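Local coordinates for protein homoprotocatechuate 2,3-dioxygenase (Brevibacterium fuscum, PDB 4Z6M) that cleaves the aromatic ring of homoprotocatechuate with molecular oxygen, using an iron(II) ion held by two histidines and one carboxylate, at residues 152-164 against 189-203. The protein carries 1 engineered substitution. Sequence-based numbering, arbitrary orientation. Where two conformers were deposited one is given.
Sequences RLDHFNQVTPDVP and YAAWMHRKGTVQDTA. Engineered in segment 189-203: Gln-200 (natural residue His). With FE2 (Fe (II) ion), chain E.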
ATOM      1  N   ARG A 152     -10.322  12.663  -6.275  0.50  7.01           N
ATOM      2  CA  ARG A 152     -11.022  13.132  -7.476  0.50  7.56           C
ATOM      3  C   ARG A 152     -12.490  12.778  -7.355  0.50  7.43           C
ATOM      4  O   ARG A 152     -12.838  11.809  -6.670  0.50  8.09           O
ATOM      5  CB  ARG A 152     -10.493  12.467  -8.745  0.50  8.54           C
ATOM      6  CG  ARG A 152      -9.101  12.889  -9.172  0.50  9.27           C
ATOM      7  CD  ARG A 152      -8.742  12.266 -10.510  0.50 10.68           C
ATOM      8  NE  ARG A 152      -8.617  10.816 -10.385  0.50 12.05           N
ATOM      9  CZ  ARG A 152      -7.550  10.197  -9.893  0.50 11.76           C
ATOM     10  NH1 ARG A 152      -6.491  10.896  -9.498  0.50 11.12           N
ATOM     11  NH2 ARG A 152      -7.525   8.869  -9.811  0.50 11.47           N
ATOM     12  N   LEU A 153     -13.343  13.535  -8.037  1.00  7.41           N
ATOM     13  CA  LEU A 153     -14.659  13.034  -8.398  1.00  7.14           C
ATOM     14  C   LEU A 153     -14.496  12.091  -9.579  1.00  7.33           C
ATOM     15  O   LEU A 153     -13.886  12.478 -10.586  1.00  9.63           O
ATOM     16  CB  LEU A 153     -15.562  14.192  -8.807  1.00  8.18           C
ATOM     17  CG  LEU A 153     -16.964  13.763  -9.246  1.00  8.95           C
ATOM     18  CD1 LEU A 153     -17.741  13.192  -8.085  1.00  9.72           C
ATOM     19  CD2 LEU A 153     -17.685  14.927  -9.882  1.00 10.17           C
ATOM     20  N   ASP A 154     -15.080  10.907  -9.506  1.00  6.91           N
ATOM     21  CA  ASP A 154     -14.964   9.972 -10.628  1.00  7.64           C
ATOM     22  C   ASP A 154     -16.194   9.810 -11.516  1.00  6.97           C
ATOM     23  O   ASP A 154     -16.053   9.845 -12.753  1.00  7.85           O
ATOM     24  CB  ASP A 154     -14.507   8.601 -10.182  1.00  8.56           C
ATOM     25  CG  ASP A 154     -14.095   7.747 -11.380  1.00  9.33           C
ATOM     26  OD1 ASP A 154     -12.996   7.976 -11.936  1.00 12.35           O
ATOM     27  OD2 ASP A 154     -14.908   6.907 -11.810  1.00  8.17           O
ATOM     28  N   HIS A 155     -17.382   9.627 -10.941  1.00  6.78           N
ATOM     29  CA  HIS A 155     -18.546   9.388 -11.766  1.00  6.19           C
ATOM     30  C   HIS A 155     -19.847   9.519 -10.992  1.00  6.34           C
ATOM     31  O   HIS A 155     -19.866   9.585  -9.760  1.00  6.40           O
ATOM     32  CB  HIS A 155     -18.487   7.978 -12.413  1.00  6.20           C
ATOM     33  CG  HIS A 155     -18.528   6.818 -11.452  1.00  6.73           C
ATOM     34  ND1 HIS A 155     -17.389   6.215 -10.964  1.00  6.38           N
ATOM     35  CD2 HIS A 155     -19.564   6.088 -10.971  1.00  6.92           C
ATOM     36  CE1 HIS A 155     -17.730   5.182 -10.210  1.00  6.06           C
ATOM     37  NE2 HIS A 155     -19.047   5.082 -10.202  1.00  6.25           N
ATOM     38  N   PHE A 156     -20.940   9.530 -11.750  1.00  6.87           N
ATOM     39  CA  PHE A 156     -22.284   9.360 -11.247  1.00  7.90           C
ATOM     40  C   PHE A 156     -22.819   8.011 -11.676  1.00  7.45           C
ATOM     41  O   PHE A 156     -22.330   7.406 -12.633  1.00  8.19           O
ATOM     42  CB  PHE A 156     -23.221  10.434 -11.833  1.00  8.07           C
ATOM     43  CG  PHE A 156     -22.685  11.849 -11.744  1.00  7.63           C
ATOM     44  CD1 PHE A 156     -22.290  12.404 -10.524  1.00  9.60           C
ATOM     45  CD2 PHE A 156     -22.591  12.628 -12.890  1.00  8.65           C
ATOM     46  CE1 PHE A 156     -21.849  13.710 -10.464  1.00 10.30           C
ATOM     47  CE2 PHE A 156     -22.142  13.933 -12.825  1.00  9.79           C
ATOM     48  CZ  PHE A 156     -21.767  14.456 -11.619  1.00 10.44           C
ATOM     49  N   ASN A 157     -23.878   7.561 -11.008  1.00  6.65           N
ATOM     50  CA  ASN A 157     -24.593   6.365 -11.443  1.00  6.81           C
ATOM     51  C   ASN A 157     -26.092   6.609 -11.239  1.00  7.91           C
ATOM     52  O   ASN A 157     -26.503   7.002 -10.153  1.00  8.46           O
ATOM     53  CB  ASN A 157     -24.101   5.136 -10.673  1.00  7.26           C
ATOM     54  CG  ASN A 157     -24.692   3.840 -11.194  1.00  8.25           C
ATOM     55  OD1 ASN A 157     -25.906   3.667 -11.230  1.00  9.03           O
ATOM     56  ND2 ASN A 157     -23.817   2.914 -11.608  1.00  8.81           N
ATOM     57  N   GLN A 158     -26.857   6.424 -12.315  1.00  8.03           N
ATOM     58  CA  GLN A 158     -28.292   6.745 -12.406  1.00  7.87           C
ATOM     59  C   GLN A 158     -29.122   5.474 -12.479  1.00  7.99           C
ATOM     60  O   GLN A 158     -28.786   4.561 -13.233  1.00  9.55           O
ATOM     61  CB  GLN A 158     -28.514   7.529 -13.682  1.00  8.30           C
ATOM     62  CG  GLN A 158     -27.693   8.799 -13.785  1.00  9.09           C
ATOM     63  CD  GLN A 158     -27.784   9.459 -15.131  1.00  8.94           C
ATOM     64  OE1 GLN A 158     -26.795   9.867 -15.718  1.00 10.38           O
ATOM     65  NE2 GLN A 158     -28.994   9.562 -15.638  1.00 10.88           N
ATOM     66  N   VAL A 159     -30.222   5.421 -11.742  1.00  9.10           N
ATOM     67  CA  VAL A 159     -31.180   4.337 -11.890  1.00  9.11           C
ATOM     68  C   VAL A 159     -32.276   4.764 -12.870  1.00  9.91           C
ATOM     69  O   VAL A 159     -32.909   5.810 -12.698  1.00 10.33           O
ATOM     70  CB  VAL A 159     -31.830   3.943 -10.545  1.00 10.11           C
ATOM     71  CG1 VAL A 159     -32.669   2.690 -10.726  1.00 10.20           C
ATOM     72  CG2 VAL A 159     -30.823   3.751  -9.422  1.00 10.85           C
ATOM     73  N   THR A 160     -32.504   3.928 -13.880  1.00 10.48           N
ATOM     74  CA  THR A 160     -33.442   4.238 -14.949  1.00 10.05           C
ATOM     75  C   THR A 160     -34.095   2.915 -15.397  1.00  9.80           C
ATOM     76  O   THR A 160     -33.447   1.874 -15.391  1.00  9.38           O
ATOM     77  CB  THR A 160     -32.740   4.998 -16.116  1.00 11.43           C
ATOM     78  OG1 THR A 160     -33.711   5.627 -16.954  1.00 11.05           O
ATOM     79  CG2 THR A 160     -31.872   4.094 -16.961  1.00 12.09           C
ATOM     80  N   PRO A 161     -35.390   2.939 -15.769  1.00 10.61           N
ATOM     81  CA  PRO A 161     -36.075   1.631 -15.971  1.00 11.36           C
ATOM     82  C   PRO A 161     -35.711   0.912 -17.266  1.00 11.53           C
ATOM     83  O   PRO A 161     -35.794  -0.316 -17.302  1.00 12.34           O
ATOM     84  CB  PRO A 161     -37.563   1.994 -15.926  1.00 11.97           C
ATOM     85  CG  PRO A 161     -37.590   3.458 -16.229  1.00 12.13           C
ATOM     86  CD  PRO A 161     -36.340   4.051 -15.650  1.00 11.34           C
ATOM     87  N   ASP A 162     -35.349   1.655 -18.318  1.00 10.70           N
ATOM     88  CA  ASP A 162     -35.064   1.092 -19.647  1.00 12.95           C
ATOM     89  C   ASP A 162     -33.614   1.411 -20.001  1.00 11.81           C
ATOM     90  O   ASP A 162     -33.299   2.519 -20.446  1.00 12.46           O
ATOM     91  CB  ASP A 162     -36.042   1.712 -20.671  1.00 13.83           C
ATOM     92  CG  ASP A 162     -35.920   1.120 -22.079  1.00 14.16           C
ATOM     93  OD1 ASP A 162     -34.850   0.555 -22.436  1.00 15.38           O
ATOM     94  OD2 ASP A 162     -36.893   1.294 -22.856  1.00 17.72           O
ATOM     95  N   VAL A 163     -32.709   0.446 -19.829  1.00 10.41           N
ATOM     96  CA  VAL A 163     -31.287   0.763 -20.004  1.00 10.95           C
ATOM     97  C   VAL A 163     -30.922   1.008 -21.473  1.00 10.28           C
ATOM     98  O   VAL A 163     -30.255   1.985 -21.761  1.00 10.40           O
ATOM     99  CB  VAL A 163     -30.394  -0.252 -19.280  1.00 10.63           C
ATOM    100  CG1 VAL A 163     -28.921   0.050 -19.528  1.00 10.51           C
ATOM    101  CG2 VAL A 163     -30.718  -0.223 -17.782  1.00 11.19           C
ATOM    102  N   PRO A 164     -31.390   0.160 -22.414  1.00 10.31           N
ATOM    103  CA  PRO A 164     -31.068   0.431 -23.804  1.00 11.91           C
ATOM    104  C   PRO A 164     -31.529   1.800 -24.295  1.00 11.22           C
ATOM    105  O   PRO A 164     -30.815   2.452 -25.069  1.00 12.69           O
ATOM    106  CB  PRO A 164     -31.757  -0.715 -24.551  1.00 13.30           C
ATOM    107  CG  PRO A 164     -31.747  -1.827 -23.549  1.00 12.50           C
ATOM    108  CD  PRO A 164     -32.052  -1.144 -22.247  1.00 11.33           C
ATOM    109  N   TYR A 189     -29.171  -5.002 -18.045  1.00  7.85           N
ATOM    110  CA  TYR A 189     -29.342  -4.650 -16.656  1.00  7.73           C
ATOM    111  C   TYR A 189     -28.567  -3.398 -16.243  1.00  7.93           C
ATOM    112  O   TYR A 189     -28.947  -2.770 -15.247  1.00  8.91           O
ATOM    113  CB  TYR A 189     -28.931  -5.812 -15.765  1.00  8.42           C
ATOM    114  CG  TYR A 189     -29.794  -7.021 -15.969  1.00  7.73           C
ATOM    115  CD1 TYR A 189     -29.514  -7.963 -16.961  1.00  8.05           C
ATOM    116  CD2 TYR A 189     -30.940  -7.212 -15.201  1.00  8.08           C
ATOM    117  CE1 TYR A 189     -30.344  -9.062 -17.136  1.00  8.16           C
ATOM    118  CE2 TYR A 189     -31.750  -8.307 -15.377  1.00  7.90           C
ATOM    119  CZ  TYR A 189     -31.455  -9.233 -16.355  1.00  8.48           C
ATOM    120  OH  TYR A 189     -32.285 -10.311 -16.527  1.00  9.89           O
ATOM    121  N   ALA A 190     -27.485  -3.062 -16.958  1.00  7.40           N
ATOM    122  CA  ALA A 190     -26.627  -1.965 -16.558  1.00  7.29           C
ATOM    123  C   ALA A 190     -25.670  -1.661 -17.689  1.00  7.38           C
ATOM    124  O   ALA A 190     -25.330  -2.553 -18.465  1.00  8.11           O
ATOM    125  CB  ALA A 190     -25.869  -2.318 -15.297  1.00  8.13           C
ATOM    126  N   ALA A 191     -25.249  -0.412 -17.785  1.00  7.37           N
ATOM    127  CA  ALA A 191     -24.250   0.014 -18.746  1.00  7.62           C
ATOM    128  C   ALA A 191     -23.416   1.138 -18.147  1.00  7.69           C
ATOM    129  O   ALA A 191     -23.909   1.918 -17.332  1.00  9.51           O
ATOM    130  CB  ALA A 191     -24.900   0.494 -20.030  1.00  8.68           C
ATOM    131  N   TRP A 192     -22.148   1.193 -18.564  1.00  7.20           N
ATOM    132  CA  TRP A 192     -21.164   2.167 -18.092  1.00  6.94           C
ATOM    133  C   TRP A 192     -20.656   2.949 -19.284  1.00  7.33           C
ATOM    134  O   TRP A 192     -20.449   2.378 -20.320  1.00  8.44           O
ATOM    135  CB  TRP A 192     -20.002   1.417 -17.433  1.00  7.58           C
ATOM    136  CG  TRP A 192     -20.291   0.844 -16.079  1.00  8.40           C
ATOM    137  CD1 TRP A 192     -19.826   1.330 -14.904  1.00 11.88           C
ATOM    138  CD2 TRP A 192     -21.049  -0.335 -15.748  1.00  8.61           C
ATOM    139  NE1 TRP A 192     -20.250   0.552 -13.864  1.00 12.76           N
ATOM    140  CE2 TRP A 192     -21.015  -0.467 -14.355  1.00  9.88           C
ATOM    141  CE3 TRP A 192     -21.740  -1.291 -16.491  1.00  8.06           C
ATOM    142  CZ2 TRP A 192     -21.658  -1.500 -13.681  1.00 10.05           C
ATOM    143  CZ3 TRP A 192     -22.350  -2.329 -15.825  1.00  8.91           C
ATOM    144  CH2 TRP A 192     -22.322  -2.415 -14.424  1.00  9.17           C
ATOM    145  N   MET A 193     -20.463   4.257 -19.142  1.00  7.05           N
ATOM    146  CA  MET A 193     -20.087   5.049 -20.309  1.00  8.69           C
ATOM    147  C   MET A 193     -19.297   6.288 -19.923  1.00  7.78           C
ATOM    148  O   MET A 193     -19.495   6.856 -18.860  1.00  8.63           O
ATOM    149  CB  MET A 193     -21.299   5.440 -21.138  1.00  9.91           C
ATOM    150  CG  MET A 193     -22.365   6.148 -20.352  1.00 10.73           C
ATOM    151  SD  MET A 193     -23.565   5.064 -19.509  1.00 13.36           S
ATOM    152  CE  MET A 193     -24.483   4.468 -20.951  1.00 14.06           C
ATOM    153  N   HIS A 194     -18.419   6.715 -20.809  1.00  8.11           N
ATOM    154  CA  HIS A 194     -17.414   7.712 -20.448  1.00  8.32           C
ATOM    155  C   HIS A 194     -17.232   8.808 -21.479  1.00  8.68           C
ATOM    156  O   HIS A 194     -17.531   8.653 -22.659  1.00  8.40           O
ATOM    157  CB  HIS A 194     -16.055   7.047 -20.206  1.00  9.17           C
ATOM    158  CG  HIS A 194     -15.257   6.828 -21.459  1.00 10.52           C
ATOM    159  ND1 HIS A 194     -14.278   7.702 -21.852  1.00 12.30           N
ATOM    160  CD2 HIS A 194     -15.309   5.872 -22.421  1.00 12.35           C
ATOM    161  CE1 HIS A 194     -13.774   7.319 -23.003  1.00 13.38           C
ATOM    162  NE2 HIS A 194     -14.356   6.192 -23.352  1.00 11.86           N
ATOM    163  N   ARG A 195     -16.675   9.910 -20.992  1.00  8.24           N
ATOM    164  CA  ARG A 195     -16.090  10.965 -21.802  1.00  8.93           C
ATOM    165  C   ARG A 195     -14.605  11.123 -21.521  1.00  9.02           C
ATOM    166  O   ARG A 195     -13.821  11.206 -22.472  1.00 11.30           O
ATOM    167  CB  ARG A 195     -16.810  12.300 -21.580  1.00  9.05           C
ATOM    168  CG  ARG A 195     -18.212  12.325 -22.179  1.00  9.01           C
ATOM    169  CD  ARG A 195     -18.231  12.298 -23.699  1.00  9.20           C
ATOM    170  NE  ARG A 195     -17.589  13.462 -24.279  1.00  9.35           N
ATOM    171  CZ  ARG A 195     -17.336  13.630 -25.564  1.00 11.25           C
ATOM    172  NH1 ARG A 195     -17.662  12.698 -26.448  1.00 10.30           N
ATOM    173  NH2 ARG A 195     -16.743  14.737 -25.966  1.00 12.00           N
ATOM    174  N   LYS A 196     -14.178  11.105 -20.250  0.50  8.81           N
ATOM    175  CA  LYS A 196     -12.785  11.489 -19.886  0.50  9.12           C
ATOM    176  C   LYS A 196     -11.662  10.451 -19.980  0.50 10.19           C
ATOM    177  O   LYS A 196     -10.509  10.757 -19.659  0.50 10.17           O
ATOM    178  CB  LYS A 196     -12.740  12.059 -18.468  0.50  8.30           C
ATOM    179  CG  LYS A 196     -12.929  11.042 -17.342  0.50  8.44           C
ATOM    180  CD  LYS A 196     -13.027  11.762 -16.005  0.50  8.79           C
ATOM    181  CE  LYS A 196     -13.201  10.798 -14.845  0.50  9.31           C
ATOM    182  NZ  LYS A 196     -14.449  10.018 -15.011  0.50  9.30           N
ATOM    183  N   GLY A 197     -11.964   9.235 -20.393  0.50 10.81           N
ATOM    184  CA  GLY A 197     -10.900   8.240 -20.609  0.50  9.99           C
ATOM    185  C   GLY A 197     -10.638   7.338 -19.416  0.50  9.34           C
ATOM    186  O   GLY A 197      -9.596   6.696 -19.330  0.50  9.29           O
ATOM    187  N   THR A 198     -11.619   7.271 -18.528  1.00  7.80           N
ATOM    188  CA  THR A 198     -11.736   6.246 -17.505  1.00  7.77           C
ATOM    189  C   THR A 198     -12.966   5.397 -17.837  1.00  7.75           C
ATOM    190  O   THR A 198     -13.632   5.603 -18.846  1.00  7.41           O
ATOM    191  CB  THR A 198     -11.862   6.859 -16.094  1.00  8.32           C
ATOM    192  OG1 THR A 198     -13.114   7.537 -15.969  1.00  8.69           O
ATOM    193  CG2 THR A 198     -10.719   7.831 -15.781  1.00  9.49           C
ATOM    194  N   VAL A 199     -13.286   4.422 -17.010  1.00  6.99           N
ATOM    195  CA  VAL A 199     -14.379   3.508 -17.342  1.00  7.22           C
ATOM    196  C   VAL A 199     -15.726   4.236 -17.462  1.00  6.94           C
ATOM    197  O   VAL A 199     -16.577   3.843 -18.264  1.00  7.34           O
ATOM    198  CB  VAL A 199     -14.429   2.330 -16.377  1.00  7.14           C
ATOM    199  CG1 VAL A 199     -15.677   1.496 -16.538  1.00  8.34           C
ATOM    200  CG2 VAL A 199     -13.184   1.476 -16.600  1.00  8.00           C
ATOM    201  N   GLN A 200     -15.920   5.299 -16.672  1.00  6.87           N
ATOM    202  CA  GLN A 200     -17.211   5.918 -16.588  1.00  7.20           C
ATOM    203  C   GLN A 200     -17.126   7.385 -16.144  1.00  7.48           C
ATOM    204  O   GLN A 200     -16.301   7.766 -15.320  1.00  7.56           O
ATOM    205  CB  GLN A 200     -18.108   5.118 -15.642  1.00  8.22           C
ATOM    206  CG  GLN A 200     -17.430   4.876 -14.305  1.00  9.71           C
ATOM    207  CD  GLN A 200     -18.197   3.949 -13.420  1.00  9.84           C
ATOM    208  OE1 GLN A 200     -19.427   4.033 -13.335  1.00 10.20           O
ATOM    209  NE2 GLN A 200     -17.489   3.050 -12.739  1.00 10.54           N
ATOM    210  N   ASP A 201     -18.037   8.177 -16.714  1.00  7.56           N
ATOM    211  CA  ASP A 201     -18.460   9.455 -16.148  1.00  7.48           C
ATOM    212  C   ASP A 201     -19.880   9.415 -15.630  1.00  7.65           C
ATOM    213  O   ASP A 201     -20.202  10.070 -14.632  1.00  7.85           O
ATOM    214  CB  ASP A 201     -18.320  10.594 -17.161  1.00  8.14           C
ATOM    215  CG  ASP A 201     -16.880  11.026 -17.321  1.00  8.31           C
ATOM    216  OD1 ASP A 201     -16.358  11.684 -16.353  1.00  8.97           O
ATOM    217  OD2 ASP A 201     -16.273  10.707 -18.385  1.00 10.48           O
ATOM    218  N   THR A 202     -20.726   8.635 -16.312  1.00  7.99           N
ATOM    219  CA  THR A 202     -21.992   8.259 -15.738  1.00  8.85           C
ATOM    220  C   THR A 202     -22.264   6.820 -16.120  1.00  9.18           C
ATOM    221  O   THR A 202     -21.516   6.209 -16.886  1.00  9.78           O
ATOM    222  CB  THR A 202     -23.143   9.235 -16.082  1.00 10.05           C
ATOM    223  OG1 THR A 202     -24.200   9.016 -15.137  1.00  9.67           O
ATOM    224  CG2 THR A 202     -23.619   9.074 -17.517  1.00 10.15           C
ATOM    225  N   ALA A 203     -23.272   6.261 -15.491  1.00  8.68           N
ATOM    226  CA  ALA A 203     -23.576   4.849 -15.652  1.00  8.30           C
ATOM    227  C   ALA A 203     -25.063   4.702 -15.402  1.00  8.08           C
ATOM    228  O   ALA A 203     -25.666   5.515 -14.706  1.00  9.55           O
ATOM    229  CB  ALA A 203     -22.758   3.997 -14.689  1.00  9.81           C
TER
HETATM  230 FE   FE2 E 401     -20.054   3.243  -9.483  1.00  7.97          FE
HETATM  231  O   HOH W   1     -14.200   5.818 -14.203  1.00  8.02           O
HETATM  232  O   HOH W   2     -20.928   3.069 -11.450  1.00  7.24           O
HETATM  233  O   HOH W   3     -24.066   0.786 -14.193  1.00 11.15           O
HETATM  234  O   HOH W   4     -18.332   2.043  -9.984  1.00  9.11           O
HETATM  235  O   HOH W   5     -20.973   1.279  -9.057  1.00 10.35           O
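Asp-154 meets the 189-203 segment through its backbone: in the conformer described, Lys-196 NZ donates to Asp-154 O over 2.8 Å, in the carbonyl plane. In that conformer the same ammonium forms a salt bridge with Asp-201 OD1 and a hydrogen bond to Thr-198 OG1, while Asp-154 OD1 stays a long ionic partner. The other carboxylate oxygen, OD2, uses its anti lone pair to take the hydrogen of His-155 ND1 at 2.7 Å, which fixes the rotation of the imidazole and leaves His-155 NE2 for iron, 2.2 Å away. Against one face of this ring lies the amide of the engineered Gln-200, stacked with the planes only 9° apart; Gln-200 CD sits 3.3 Å above the ring plane. A chi1 of 52° turns the chain of Gln-200 in beside its own backbone, and its extension from there carries the amide over the ring to the water shell of the iron, where OE1 accepts from one bound water and NE2 donates to another. His-214 on strand 211-218 and Glu-267 on strand 265-270 complete the facial triad, as in the vicinal oxygen chelate fold, whose beta-alpha-beta-beta-beta units form a curved sheet around the metal. Strands 152-160 and 202-206 run parallel there: Phe-156 N donates to Asp-201 O, and Gln-158 N to Ala-203 O at 2.8 Å. Between them, Asn-157 brings ND2 to 3.4 Å from Ala-203 CB; ND2 also donates to the iron-bound water that donates to Gln-200 OE1, and OD1 pairs with Thr-205. Gln-158 crosses Thr-202 at about a right angle, OE1 accepting from Thr-202 OG1 at 2.8 Å as well as bonding to Tyr-126 OH. Past the turn, at the start of helix 163-172, Val-163 lays CG1 against Ala-191 CB and CG2 near Tyr-189 O, packing the helix over strand 188-194.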